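Local coordinates for trichothecene 3-O-acetyltransferase (Gibberella zeae, PDB 3B30), which probably transfers an acetyl group from acetyl-coenzyme A to the 3-hydroxyl of trichothecene mycotoxins, at residues K245-K250 / E325-T330; L265-W270 / S332-E337; C290-A295 / M376-A381; L411-P416 / C424-L429. One frame throughout, in Å; residues are numbered along the deposited sequence. Where two conformers were deposited one is given.

How the contacts relate
Contacts 3 and 4 lie near the centre of the chain, within one mixed sheet in which strands 375-379 and 411-414 are neighbours, and both rest on backbone hydrogen bonds. Contact 4 has largely apolar faces; contact 3 adds R291 and polar groups at the ligand. Contacts 1 and 2 join helix 327-335 to helices 238-249 and 261-277 mainly by apolar packing, without direct polar bonds between the segments. Contact 2 is buried, whereas contact 1 lies farther out and is partly buried. S266 and I269 of contact 2 rest on L377 of contact 3 and on M412 and F414 of contact 4. Contacts 1, 2 and 3 each meet ethyl coenzyme A, at its 3'-phosphate, diphosphate and pantetheine respectively.

Contact 1 (K245-K250 / E325-T330); sequences KDAATK and ESLGAT. With ETB (Ethyl Coenzyme A), chain B.
Peptide groups are the flat surfaces here: methyl CD2 of L327 lies over one face of the peptide joining A247 to A248, 3.8 Å from A248 N, while the carbonyl oxygen of the next peptide, A248 O, meets G328 CA at 3.2 Å. The same CD2 methyl also touches both alanine methyls, 4.0 Å from A247 CB and 4.0 Å from A248 CB. With CG anti to the backbone N (chi1 -172°), L327 swings its branch across the helix facing it. G328 has no side chain on the surface turned to A248, and the two backbones therefore come within 3.8 Å, CA to CA. The contact sets the C-terminal end of helix 238-249 against the first turn of helix 327-335, two helices on the coenzyme-binding side of a fold of the CoA-dependent acyltransferase type. S326 is the N-cap of the second helix, its OG accepting from A329 N at 2.9 Å. Between the helices the hydroxyl of T251 is hydrogen-bonded to both A247 O and G328 N, a polar link beside the apolar one. E325 OE2 takes the hydroxyl of T330 through its anti lone pair and also pairs with R333, tying the loop before the helix to its later turns. On the other flank of helix 238-249, the fully extended K245 reaches away from L327 to the ethyl coenzyme A, where NZ donates to phosphate oxygen O9A at 3.0 Å. The backbone oxygen of K245 is held twice, by T249 N at 2.8 Å and by the T249 hydroxyl, which approaches from above the carbonyl plane.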
# COMPACT_ATOMS: atom_id res chain seq x y z
N LYS A 245 -1.44 20.81 -9.01
CA LYS A 245 -0.23 21.30 -8.35
C LYS A 245 -0.10 22.82 -8.49
O LYS A 245 0.27 23.51 -7.55
CB LYS A 245 1.04 20.61 -8.84
CG LYS A 245 2.28 20.99 -8.00
CD LYS A 245 3.53 20.41 -8.60
CE LYS A 245 4.75 20.69 -7.74
NZ LYS A 245 6.03 20.19 -8.37
N ASP A 246 -0.41 23.32 -9.69
CA ASP A 246 -0.35 24.77 -9.94
C ASP A 246 -1.31 25.50 -8.99
O ASP A 246 -0.92 26.50 -8.38
CB ASP A 246 -0.69 25.02 -11.42
CG ASP A 246 -0.83 26.51 -11.77
OD1 ASP A 246 0.12 27.30 -11.56
OD2 ASP A 246 -1.90 26.87 -12.28
N ALA A 247 -2.54 24.99 -8.85
CA ALA A 247 -3.58 25.61 -8.02
C ALA A 247 -3.15 25.70 -6.57
O ALA A 247 -3.32 26.73 -5.90
CB ALA A 247 -4.91 24.83 -8.13
N ALA A 248 -2.57 24.60 -6.08
CA ALA A 248 -1.97 24.54 -4.75
C ALA A 248 -0.79 25.50 -4.58
O ALA A 248 -0.73 26.22 -3.60
CB ALA A 248 -1.53 23.11 -4.44
N THR A 249 0.16 25.49 -5.52
CA THR A 249 1.41 26.30 -5.43
C THR A 249 1.12 27.80 -5.31
O THR A 249 1.80 28.51 -4.57
CB THR A 249 2.31 26.00 -6.64
OG1 THR A 249 2.70 24.62 -6.57
CG2 THR A 249 3.57 26.87 -6.67
N LYS A 250 0.09 28.24 -6.03
CA LYS A 250 -0.37 29.63 -6.01
C LYS A 250 -1.00 30.07 -4.68
O LYS A 250 -1.10 31.28 -4.42
CB LYS A 250 -1.40 29.85 -7.12
CG LYS A 250 -0.82 29.94 -8.52
CD LYS A 250 -1.98 29.89 -9.51
CE LYS A 250 -1.66 30.59 -10.80
NZ LYS A 250 -2.81 30.39 -11.76
N GLU A 325 -11.28 26.13 2.65
CA GLU A 325 -9.98 26.75 2.50
C GLU A 325 -9.39 26.47 1.10
O GLU A 325 -9.90 25.61 0.37
CB GLU A 325 -9.06 26.33 3.63
CG GLU A 325 -8.50 24.92 3.45
CD GLU A 325 -7.64 24.46 4.59
OE1 GLU A 325 -7.51 25.18 5.60
OE2 GLU A 325 -7.08 23.34 4.47
N SER A 326 -8.39 27.25 0.69
CA SER A 326 -7.77 27.03 -0.62
C SER A 326 -7.09 25.66 -0.71
O SER A 326 -6.76 25.05 0.31
CB SER A 326 -6.73 28.11 -0.91
OG SER A 326 -5.63 27.97 0.01
N LEU A 327 -6.83 25.22 -1.94
CA LEU A 327 -6.08 23.97 -2.14
C LEU A 327 -4.64 24.02 -1.57
O LEU A 327 -4.18 23.05 -0.95
CB LEU A 327 -6.08 23.59 -3.63
CG LEU A 327 -5.49 22.19 -3.87
CD1 LEU A 327 -6.36 21.09 -3.21
CD2 LEU A 327 -5.25 21.94 -5.34
N GLY A 328 -3.97 25.16 -1.75
CA GLY A 328 -2.66 25.37 -1.13
C GLY A 328 -2.68 25.39 0.39
O GLY A 328 -1.73 24.92 1.05
N ALA A 329 -3.74 25.94 1.00
CA ALA A 329 -3.84 25.82 2.46
C ALA A 329 -3.85 24.35 2.88
O ALA A 329 -3.17 23.95 3.82
CB ALA A 329 -5.06 26.55 3.01
N THR A 330 -4.64 23.53 2.17
CA THR A 330 -4.75 22.09 2.52
C THR A 330 -3.43 21.35 2.22
O THR A 330 -2.94 20.56 3.04
CB THR A 330 -5.96 21.43 1.85
OG1 THR A 330 -7.11 22.26 2.04
CG2 THR A 330 -6.23 20.00 2.45
N1A ETB B . 11.51 23.34 -4.87
C2A ETB B . 10.35 22.90 -5.38
N3A ETB B . 9.96 21.63 -5.27
C4A ETB B . 10.71 20.76 -4.62
C5A ETB B . 11.90 21.16 -4.10
C6A ETB B . 12.33 22.49 -4.24
N6A ETB B . 13.52 22.89 -3.87
N7A ETB B . 12.44 20.10 -3.56
C8A ETB B . 11.65 19.05 -3.73
N9A ETB B . 10.57 19.45 -4.39
C1B ETB B . 9.47 18.65 -4.88
C2B ETB B . 9.89 17.73 -6.00
O2B ETB B . 10.08 18.37 -7.18
C3B ETB B . 8.78 16.71 -5.97
O3B ETB B . 7.71 17.26 -6.62
P3B ETB B . 6.94 16.60 -7.75
O7A ETB B . 7.79 16.82 -8.79
O8A ETB B . 6.85 15.22 -7.57
O9A ETB B . 5.70 17.28 -7.87
C4B ETB B . 8.44 16.70 -4.52
O4B ETB B . 9.01 17.79 -3.92
C5B ETB B . 8.95 15.43 -3.91
O5B ETB B . 8.68 15.36 -2.58
P1A ETB B . 8.64 14.02 -1.80
O1A ETB B . 8.27 14.48 -0.48
O2A ETB B . 9.91 13.34 -1.83
O3A ETB B . 7.67 13.01 -2.46
P2A ETB B . 6.16 13.07 -2.70
O4A ETB B . 6.04 12.64 -4.01
O5A ETB B . 5.68 14.32 -2.36
O6A ETB B . 5.55 12.03 -1.74
CBP ETB B . 5.22 10.77 0.21
CCP ETB B . 5.61 12.13 -0.37
CDP ETB B . 5.05 10.97 1.68
CEP ETB B . 3.94 10.16 -0.30
CAP ETB B . 6.31 9.77 -0.14
OAP ETB B . 7.54 10.23 0.22
C9P ETB B . 6.01 8.43 0.44
O9P ETB B . 6.50 8.22 1.66
N8P ETB B . 5.25 7.60 -0.24
C7P ETB B . 5.00 6.23 0.08
C6P ETB B . 3.97 5.96 1.15
C5P ETB B . 3.85 4.48 1.45
O5P ETB B . 4.82 3.73 1.70
N4P ETB B . 2.64 4.03 1.38
C3P ETB B . 2.16 3.01 2.25

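Contact 2 (L265-W270 / S332-E337); sequences LSAFIW and SRLRSE. With ETB (Ethyl Coenzyme A), chain B.
S266 CB and L334 CD1 are pressed to 3.5 Å, tighter than usual for two carbons, so the leucine methyl is packed hard against S266 where helix 261-277 faces helix 327-335. The same methyl lies 3.7 Å from A267 N, so L334 is lodged against the backbone of helix 261-277 as well as its side chains. Its chi1 of -60°, with CG beside its own backbone N, directs the branch into this position. The second methyl, CD2, is a looser neighbour of W270. The hydroxyl of S266 takes no polar part across the contact and bonds instead to D262 O within its own helix.

One turn farther along, the aliphatic part of R333 crosses W270 at about a right angle, CD standing 3.9 Å from CZ3. Ring and guanidinium planes are 75° apart, which is not a stacked cation-pi arrangement. The charged end of R333 turns instead to E325, and the indole NE1 of W270 is bonded to T287, so the buried indole nitrogen has a partner.

R335, the next residue after L334, points elsewhere and curls through bends at chi2 and chi3 to the diphosphate of ethyl coenzyme A. NH1 and NH2 each donate to O1A, both at 3.1 Å, which places phosphorus P1A in the guanidinium plane. NH1 also reaches O5A of the second phosphate at 3.0 Å in a weak bond, and D263 pairs with NE. The packing across the contact is apolar, while R335, paired with D263, would be expected to offset part of the diphosphate's negative charge.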
# COMPACT_ATOMS: atom_id res chain seq x y z
N LEU A 265 -2.73 16.38 -4.98
CA LEU A 265 -3.80 15.41 -5.14
C LEU A 265 -4.36 14.92 -3.80
O LEU A 265 -5.60 14.80 -3.61
CB LEU A 265 -3.31 14.20 -5.98
CG LEU A 265 -4.42 13.16 -6.20
CD1 LEU A 265 -5.69 13.76 -6.84
CD2 LEU A 265 -3.90 11.96 -7.01
N SER A 266 -3.48 14.61 -2.86
CA SER A 266 -3.91 14.22 -1.50
C SER A 266 -4.80 15.32 -0.91
O SER A 266 -5.85 15.04 -0.31
CB SER A 266 -2.69 13.99 -0.61
OG SER A 266 -1.90 12.92 -1.13
N ALA A 267 -4.39 16.58 -1.07
CA ALA A 267 -5.17 17.71 -0.54
C ALA A 267 -6.52 17.86 -1.24
O ALA A 267 -7.53 18.16 -0.59
CB ALA A 267 -4.37 19.02 -0.63
N PHE A 268 -6.54 17.64 -2.55
CA PHE A 268 -7.72 17.80 -3.35
C PHE A 268 -8.76 16.74 -2.98
O PHE A 268 -9.97 17.00 -2.99
CB PHE A 268 -7.34 17.73 -4.83
CG PHE A 268 -8.51 17.82 -5.77
CD1 PHE A 268 -9.14 19.05 -6.02
CD2 PHE A 268 -8.96 16.68 -6.43
CE1 PHE A 268 -10.24 19.11 -6.92
CE2 PHE A 268 -10.04 16.73 -7.32
CZ PHE A 268 -10.69 17.95 -7.57
N ILE A 269 -8.29 15.53 -2.67
CA ILE A 269 -9.17 14.45 -2.22
C ILE A 269 -9.79 14.76 -0.86
O ILE A 269 -11.01 14.57 -0.68
CB ILE A 269 -8.45 13.07 -2.23
CG1 ILE A 269 -8.20 12.61 -3.68
CG2 ILE A 269 -9.27 12.01 -1.44
CD1 ILE A 269 -7.26 11.35 -3.82
N TRP A 270 -8.97 15.24 0.08
CA TRP A 270 -9.45 15.57 1.43
C TRP A 270 -10.52 16.67 1.35
O TRP A 270 -11.60 16.58 1.97
CB TRP A 270 -8.29 16.05 2.31
CG TRP A 270 -8.62 16.13 3.81
CD1 TRP A 270 -9.75 15.66 4.47
CD2 TRP A 270 -7.78 16.69 4.81
NE1 TRP A 270 -9.63 15.90 5.82
CE2 TRP A 270 -8.43 16.52 6.05
CE3 TRP A 270 -6.53 17.32 4.78
CZ2 TRP A 270 -7.88 16.99 7.25
CZ3 TRP A 270 -5.98 17.76 5.97
CH2 TRP A 270 -6.66 17.59 7.19
N SER A 332 -0.47 22.60 2.17
CA SER A 332 0.49 23.06 3.17
C SER A 332 0.40 22.26 4.47
O SER A 332 1.43 21.98 5.08
CB SER A 332 0.34 24.58 3.44
OG SER A 332 0.59 25.34 2.27
N ARG A 333 -0.82 21.91 4.91
CA ARG A 333 -0.97 21.07 6.13
C ARG A 333 -0.18 19.76 5.95
O ARG A 333 0.51 19.31 6.86
CB ARG A 333 -2.43 20.70 6.36
CG ARG A 333 -3.36 21.91 6.64
CD ARG A 333 -4.83 21.45 6.71
NE ARG A 333 -5.78 22.56 6.89
CZ ARG A 333 -6.15 23.03 8.09
NH1 ARG A 333 -5.61 22.52 9.19
NH2 ARG A 333 -7.01 24.05 8.18
N LEU A 334 -0.34 19.14 4.78
CA LEU A 334 0.29 17.84 4.51
C LEU A 334 1.82 17.95 4.52
O LEU A 334 2.49 17.24 5.27
CB LEU A 334 -0.23 17.25 3.19
CG LEU A 334 -1.75 17.01 3.16
CD1 LEU A 334 -2.19 16.36 1.87
CD2 LEU A 334 -2.24 16.18 4.35
N ARG A 335 2.34 18.89 3.74
CA ARG A 335 3.79 19.08 3.56
C ARG A 335 4.47 19.48 4.89
O ARG A 335 5.62 19.10 5.14
CB ARG A 335 4.03 20.16 2.47
CG ARG A 335 5.48 20.59 2.22
CD ARG A 335 6.44 19.40 1.91
NE ARG A 335 5.91 18.47 0.91
CZ ARG A 335 6.60 17.46 0.37
NH1 ARG A 335 6.03 16.63 -0.49
NH2 ARG A 335 7.87 17.27 0.71
N SER A 336 3.74 20.22 5.74
CA SER A 336 4.26 20.65 7.04
C SER A 336 4.74 19.51 7.97
O SER A 336 5.57 19.74 8.85
CB SER A 336 3.24 21.53 7.79
OG SER A 336 2.22 20.74 8.41
N GLU A 337 4.24 18.29 7.77
CA GLU A 337 4.60 17.14 8.61
C GLU A 337 5.70 16.26 8.02
O GLU A 337 6.00 15.21 8.59
CB GLU A 337 3.37 16.26 8.89
CG GLU A 337 2.42 16.79 9.94
CD GLU A 337 3.10 16.92 11.29
OE1 GLU A 337 3.52 15.89 11.91
OE2 GLU A 337 3.23 18.09 11.70
N1A ETB B . 11.51 23.34 -4.87
C2A ETB B . 10.35 22.90 -5.38
N3A ETB B . 9.96 21.63 -5.27
C4A ETB B . 10.71 20.76 -4.62
C5A ETB B . 11.90 21.16 -4.10
C6A ETB B . 12.33 22.49 -4.24
N6A ETB B . 13.52 22.89 -3.87
N7A ETB B . 12.44 20.10 -3.56
C8A ETB B . 11.65 19.05 -3.73
N9A ETB B . 10.57 19.45 -4.39
C1B ETB B . 9.47 18.65 -4.88
C2B ETB B . 9.89 17.73 -6.00
O2B ETB B . 10.08 18.37 -7.18
C3B ETB B . 8.78 16.71 -5.97
O3B ETB B . 7.71 17.26 -6.62
P3B ETB B . 6.94 16.60 -7.75
O7A ETB B . 7.79 16.82 -8.79
O8A ETB B . 6.85 15.22 -7.57
O9A ETB B . 5.70 17.28 -7.87
C4B ETB B . 8.44 16.70 -4.52
O4B ETB B . 9.01 17.79 -3.92
C5B ETB B . 8.95 15.43 -3.91
O5B ETB B . 8.68 15.36 -2.58
P1A ETB B . 8.64 14.02 -1.80
O1A ETB B . 8.27 14.48 -0.48
O2A ETB B . 9.91 13.34 -1.83
O3A ETB B . 7.67 13.01 -2.46
P2A ETB B . 6.16 13.07 -2.70
O4A ETB B . 6.04 12.64 -4.01
O5A ETB B . 5.68 14.32 -2.36
O6A ETB B . 5.55 12.03 -1.74
CBP ETB B . 5.22 10.77 0.21
CCP ETB B . 5.61 12.13 -0.37
CDP ETB B . 5.05 10.97 1.68
CEP ETB B . 3.94 10.16 -0.30
CAP ETB B . 6.31 9.77 -0.14
OAP ETB B . 7.54 10.23 0.22
C9P ETB B . 6.01 8.43 0.44
O9P ETB B . 6.50 8.22 1.66
N8P ETB B . 5.25 7.60 -0.24
C7P ETB B . 5.00 6.23 0.08
C6P ETB B . 3.97 5.96 1.15
C5P ETB B . 3.85 4.48 1.45
O5P ETB B . 4.82 3.73 1.70
N4P ETB B . 2.64 4.03 1.38
C3P ETB B . 2.16 3.01 2.25

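Contact 3 (C290-A295 / M376-A381); sequences CRAVDA and MLSSWA. With ETB (Ethyl Coenzyme A), chain B.
Backbone hydrogen bonding joins C290 and R291 to M376 and L377 as parallel neighbours: L377 N donates to C290 O at 2.9 Å, and A292 N to L377 O, also at 2.9 Å. Both donors lie nearly along the C=O axis. CA-H...O contacts from M376 to C290 O and from R291 to L377 O accompany them. Past A292 the strands diverge, and a water bridges A292 O and S379 N, accepting from the latter at 3.0 Å.

Apolar contact is slighter: CB of C290 faces CG of M376 at 4.4 Å.

These are neighbouring inner strands of the mixed sheet, in a protein whose sequence places it in the CoA-dependent acyltransferase clan and which probably shares that fold. The pantetheine arm of ethyl coenzyme A runs into the gap where they part. D294 N donates to its carbonyl oxygen O9P at 2.7 Å, and amide N4P gives a weak bond to S379 O. N4P also stands at the edge of the W380 ring, in its plane. The approach of C3P, the last ligand atom modelled, to S378 is implausibly short and remains doubtful.

R291 lies on the face with L377. Its chi1 of -168° turns the extended chain away from its own nitrogen and carries the guanidinium to D262 and D263, with ligand carbon CCP over one guanidinium face.

Among polar side-chain bonds, S379 OG accepts from A381 N at 3.2 Å, an ST turn that ends the strand, and is also bonded to D262.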
# COMPACT_ATOMS: atom_id res chain seq x y z
N CYS A 290 -4.96 10.90 7.56
CA CYS A 290 -3.86 10.04 7.95
C CYS A 290 -3.11 9.67 6.68
O CYS A 290 -3.65 9.05 5.77
CB CYS A 290 -4.38 8.76 8.62
SG CYS A 290 -5.47 9.05 10.04
N ARG A 291 -1.85 10.08 6.61
CA ARG A 291 -1.11 9.88 5.37
C ARG A 291 0.09 8.92 5.57
O ARG A 291 0.94 9.17 6.42
CB ARG A 291 -0.61 11.22 4.87
CG ARG A 291 -0.08 11.15 3.44
CD ARG A 291 0.72 12.43 3.15
NE ARG A 291 0.99 12.62 1.72
CZ ARG A 291 1.60 13.69 1.21
NH1 ARG A 291 2.01 14.64 2.02
NH2 ARG A 291 1.79 13.80 -0.10
N ALA A 292 0.15 7.85 4.78
CA ALA A 292 1.27 6.91 4.85
C ALA A 292 2.55 7.55 4.31
O ALA A 292 2.54 8.24 3.25
CB ALA A 292 0.98 5.62 4.11
N VAL A 293 3.62 7.35 5.05
CA VAL A 293 4.93 7.88 4.69
C VAL A 293 5.98 6.76 4.81
O VAL A 293 6.07 6.08 5.83
CB VAL A 293 5.33 9.09 5.59
CG1 VAL A 293 6.65 9.69 5.12
CG2 VAL A 293 4.27 10.19 5.48
N ASP A 294 6.77 6.59 3.75
CA ASP A 294 7.99 5.76 3.79
C ASP A 294 9.00 6.42 4.72
O ASP A 294 9.38 7.57 4.51
CB ASP A 294 8.57 5.65 2.36
CG ASP A 294 9.85 4.80 2.28
OD1 ASP A 294 10.22 4.15 3.28
OD2 ASP A 294 10.45 4.78 1.19
N ALA A 295 9.41 5.70 5.78
CA ALA A 295 10.36 6.20 6.75
C ALA A 295 11.81 5.88 6.42
O ALA A 295 12.70 6.28 7.17
CB ALA A 295 10.01 5.70 8.18
N MET A 376 -7.81 7.92 5.13
CA MET A 376 -6.63 7.13 5.43
C MET A 376 -6.01 6.75 4.09
O MET A 376 -6.43 5.77 3.47
CB MET A 376 -6.99 5.88 6.23
CG MET A 376 -7.78 6.17 7.52
SD MET A 376 -8.51 4.71 8.31
CE MET A 376 -9.76 4.23 7.12
N LEU A 377 -5.03 7.54 3.66
CA LEU A 377 -4.46 7.44 2.31
C LEU A 377 -3.05 6.88 2.33
O LEU A 377 -2.21 7.37 3.10
CB LEU A 377 -4.45 8.81 1.60
CG LEU A 377 -3.62 8.93 0.28
CD1 LEU A 377 -4.14 8.05 -0.84
CD2 LEU A 377 -3.50 10.37 -0.19
N SER A 378 -2.82 5.88 1.48
CA SER A 378 -1.50 5.30 1.25
C SER A 378 -1.10 5.44 -0.23
O SER A 378 -1.67 4.79 -1.12
CB SER A 378 -1.42 3.84 1.71
OG SER A 378 -0.08 3.36 1.61
N SER A 379 -0.12 6.31 -0.49
CA SER A 379 0.36 6.53 -1.86
C SER A 379 1.41 5.50 -2.27
O SER A 379 2.46 5.38 -1.62
CB SER A 379 0.98 7.93 -1.98
OG SER A 379 1.57 8.11 -3.25
N TRP A 380 1.14 4.78 -3.35
CA TRP A 380 2.19 3.89 -3.91
C TRP A 380 2.80 4.53 -5.15
O TRP A 380 3.49 3.86 -5.94
CB TRP A 380 1.57 2.52 -4.27
CG TRP A 380 0.96 1.79 -3.07
CD1 TRP A 380 1.17 2.06 -1.75
CD2 TRP A 380 0.09 0.66 -3.12
NE1 TRP A 380 0.46 1.18 -0.97
CE2 TRP A 380 -0.20 0.30 -1.78
CE3 TRP A 380 -0.50 -0.08 -4.16
CZ2 TRP A 380 -1.04 -0.77 -1.45
CZ3 TRP A 380 -1.34 -1.15 -3.83
CH2 TRP A 380 -1.60 -1.48 -2.49
N ALA A 381 2.56 5.83 -5.32
CA ALA A 381 2.86 6.52 -6.59
C ALA A 381 4.33 6.36 -6.99
O ALA A 381 4.62 6.18 -8.18
CB ALA A 381 2.48 8.02 -6.53
N1A ETB B . 11.51 23.34 -4.87
C2A ETB B . 10.35 22.90 -5.38
N3A ETB B . 9.96 21.63 -5.27
C4A ETB B . 10.71 20.76 -4.62
C5A ETB B . 11.90 21.16 -4.10
C6A ETB B . 12.33 22.49 -4.24
N6A ETB B . 13.52 22.89 -3.87
N7A ETB B . 12.44 20.10 -3.56
C8A ETB B . 11.65 19.05 -3.73
N9A ETB B . 10.57 19.45 -4.39
C1B ETB B . 9.47 18.65 -4.88
C2B ETB B . 9.89 17.73 -6.00
O2B ETB B . 10.08 18.37 -7.18
C3B ETB B . 8.78 16.71 -5.97
O3B ETB B . 7.71 17.26 -6.62
P3B ETB B . 6.94 16.60 -7.75
O7A ETB B . 7.79 16.82 -8.79
O8A ETB B . 6.85 15.22 -7.57
O9A ETB B . 5.70 17.28 -7.87
C4B ETB B . 8.44 16.70 -4.52
O4B ETB B . 9.01 17.79 -3.92
C5B ETB B . 8.95 15.43 -3.91
O5B ETB B . 8.68 15.36 -2.58
P1A ETB B . 8.64 14.02 -1.80
O1A ETB B . 8.27 14.48 -0.48
O2A ETB B . 9.91 13.34 -1.83
O3A ETB B . 7.67 13.01 -2.46
P2A ETB B . 6.16 13.07 -2.70
O4A ETB B . 6.04 12.64 -4.01
O5A ETB B . 5.68 14.32 -2.36
O6A ETB B . 5.55 12.03 -1.74
CBP ETB B . 5.22 10.77 0.21
CCP ETB B . 5.61 12.13 -0.37
CDP ETB B . 5.05 10.97 1.68
CEP ETB B . 3.94 10.16 -0.30
CAP ETB B . 6.31 9.77 -0.14
OAP ETB B . 7.54 10.23 0.22
C9P ETB B . 6.01 8.43 0.44
O9P ETB B . 6.50 8.22 1.66
N8P ETB B . 5.25 7.60 -0.24
C7P ETB B . 5.00 6.23 0.08
C6P ETB B . 3.97 5.96 1.15
C5P ETB B . 3.85 4.48 1.45
O5P ETB B . 4.82 3.73 1.70
N4P ETB B . 2.64 4.03 1.38
C3P ETB B . 2.16 3.01 2.25
O HOH W 1 0.82 8.38 1.43

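Contact 4 (L411-P416 / C424-L429); sequences LMYFMP and CAALSL
M412 packs closely along its partner strand, with SD 3.8 Å from L427 CG and CE 3.9 Å from L429 CD2. Its chi1 of -59° sets CG opposite the carbonyl carbon and the chain is extended beyond it, so the thioether crosses both leucines obliquely. On the same buried face F414 brings CD1 to 3.9 Å from A425 CB, and helix 261-277 covers this face through I269 and S266. Packing is equally close where M415 bends twice, laying CG 3.8 Å from C424 CB and sending CE back toward A426.

The two strands form an antiparallel beta hairpin within the large mixed sheet. Y413 and A426 form a hydrogen-bonded pair, joined by Y413 N to A426 O at 2.9 Å and A426 N to Y413 O at 2.8 Å; M412-L427 and F414-A425 on either side are non-hydrogen-bonded pairs. S428 N also donates to L411 O.

Y413 and L411 are held more loosely. Y413 presents a ring edge to the A426 methyl and then leads away to meet the W380 ring; L411, partly exposed, turns its end from the partner strand. Toward the turn, M415 N still donates to C424 O, but beyond that bond a water takes over, donating to M415 O and accepting from C424 N at 2.8 Å.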
# COMPACT_ATOMS: atom_id res chain seq x y z
N LEU A 411 -10.65 4.37 3.36
CA LEU A 411 -9.35 3.85 2.94
C LEU A 411 -9.12 4.22 1.48
O LEU A 411 -10.03 4.10 0.65
CB LEU A 411 -9.26 2.34 3.15
CG LEU A 411 -7.88 1.66 2.93
CD1 LEU A 411 -6.85 2.17 3.98
CD2 LEU A 411 -8.00 0.14 2.96
N MET A 412 -7.90 4.65 1.15
CA MET A 412 -7.59 5.13 -0.19
C MET A 412 -6.15 4.81 -0.59
O MET A 412 -5.31 4.68 0.27
CB MET A 412 -7.82 6.63 -0.29
CG MET A 412 -9.23 7.09 0.03
SD MET A 412 -9.37 8.88 -0.16
CE MET A 412 -11.02 9.10 0.53
N TYR A 413 -5.92 4.59 -1.89
CA TYR A 413 -4.54 4.37 -2.41
C TYR A 413 -4.27 5.23 -3.63
O TYR A 413 -5.20 5.52 -4.40
CB TYR A 413 -4.33 2.90 -2.82
CG TYR A 413 -4.53 1.93 -1.69
CD1 TYR A 413 -5.73 1.23 -1.53
CD2 TYR A 413 -3.51 1.71 -0.76
CE1 TYR A 413 -5.89 0.34 -0.46
CE2 TYR A 413 -3.68 0.84 0.31
CZ TYR A 413 -4.86 0.16 0.45
OH TYR A 413 -4.97 -0.70 1.53
N PHE A 414 -3.00 5.62 -3.84
CA PHE A 414 -2.55 5.99 -5.19
C PHE A 414 -1.78 4.80 -5.77
O PHE A 414 -0.94 4.20 -5.08
CB PHE A 414 -1.61 7.21 -5.21
CG PHE A 414 -2.23 8.48 -4.67
CD1 PHE A 414 -3.61 8.64 -4.62
CD2 PHE A 414 -1.42 9.54 -4.26
CE1 PHE A 414 -4.18 9.82 -4.09
CE2 PHE A 414 -1.97 10.72 -3.75
CZ PHE A 414 -3.35 10.85 -3.67
N MET A 415 -2.07 4.49 -7.02
CA MET A 415 -1.30 3.45 -7.70
C MET A 415 0.10 3.96 -8.03
O MET A 415 0.33 5.17 -8.01
CB MET A 415 -2.03 3.03 -8.96
CG MET A 415 -3.44 2.44 -8.71
SD MET A 415 -3.43 0.98 -7.63
CE MET A 415 -4.06 1.59 -6.06
N PRO A 416 1.04 3.03 -8.32
CA PRO A 416 2.29 3.45 -8.94
C PRO A 416 1.94 4.37 -10.11
O PRO A 416 1.04 4.06 -10.94
CB PRO A 416 2.93 2.12 -9.40
CG PRO A 416 2.40 1.11 -8.42
CD PRO A 416 0.98 1.56 -8.14
N CYS A 424 -3.70 7.25 -10.57
CA CYS A 424 -4.93 6.48 -10.39
C CYS A 424 -5.15 6.36 -8.91
O CYS A 424 -4.30 5.81 -8.19
CB CYS A 424 -4.83 5.10 -11.05
SG CYS A 424 -6.31 4.10 -10.73
N ALA A 425 -6.26 6.91 -8.43
CA ALA A 425 -6.58 6.86 -7.00
C ALA A 425 -7.70 5.84 -6.79
O ALA A 425 -8.73 5.91 -7.48
CB ALA A 425 -7.00 8.25 -6.48
N ALA A 426 -7.49 4.90 -5.86
CA ALA A 426 -8.55 3.96 -5.41
C ALA A 426 -9.19 4.55 -4.17
O ALA A 426 -8.50 4.76 -3.17
CB ALA A 426 -7.98 2.55 -5.08
N LEU A 427 -10.49 4.84 -4.22
CA LEU A 427 -11.20 5.38 -3.05
C LEU A 427 -12.25 4.39 -2.58
O LEU A 427 -12.94 3.82 -3.39
CB LEU A 427 -11.92 6.69 -3.38
CG LEU A 427 -11.13 8.01 -3.37
CD1 LEU A 427 -9.83 7.92 -4.19
CD2 LEU A 427 -11.99 9.17 -3.91
N SER A 428 -12.35 4.21 -1.28
CA SER A 428 -13.44 3.45 -0.69
C SER A 428 -14.25 4.40 0.19
O SER A 428 -13.73 4.97 1.16
CB SER A 428 -12.93 2.28 0.12
OG SER A 428 -14.01 1.42 0.47
N LEU A 429 -15.52 4.55 -0.16
CA LEU A 429 -16.41 5.49 0.52
C LEU A 429 -17.78 4.87 0.70
O LEU A 429 -18.17 4.00 -0.09
CB LEU A 429 -16.54 6.77 -0.34
CG LEU A 429 -15.31 7.67 -0.55
CD1 LEU A 429 -15.59 8.74 -1.62
CD2 LEU A 429 -14.85 8.31 0.74
O HOH W 2 -1.17 7.00 -9.30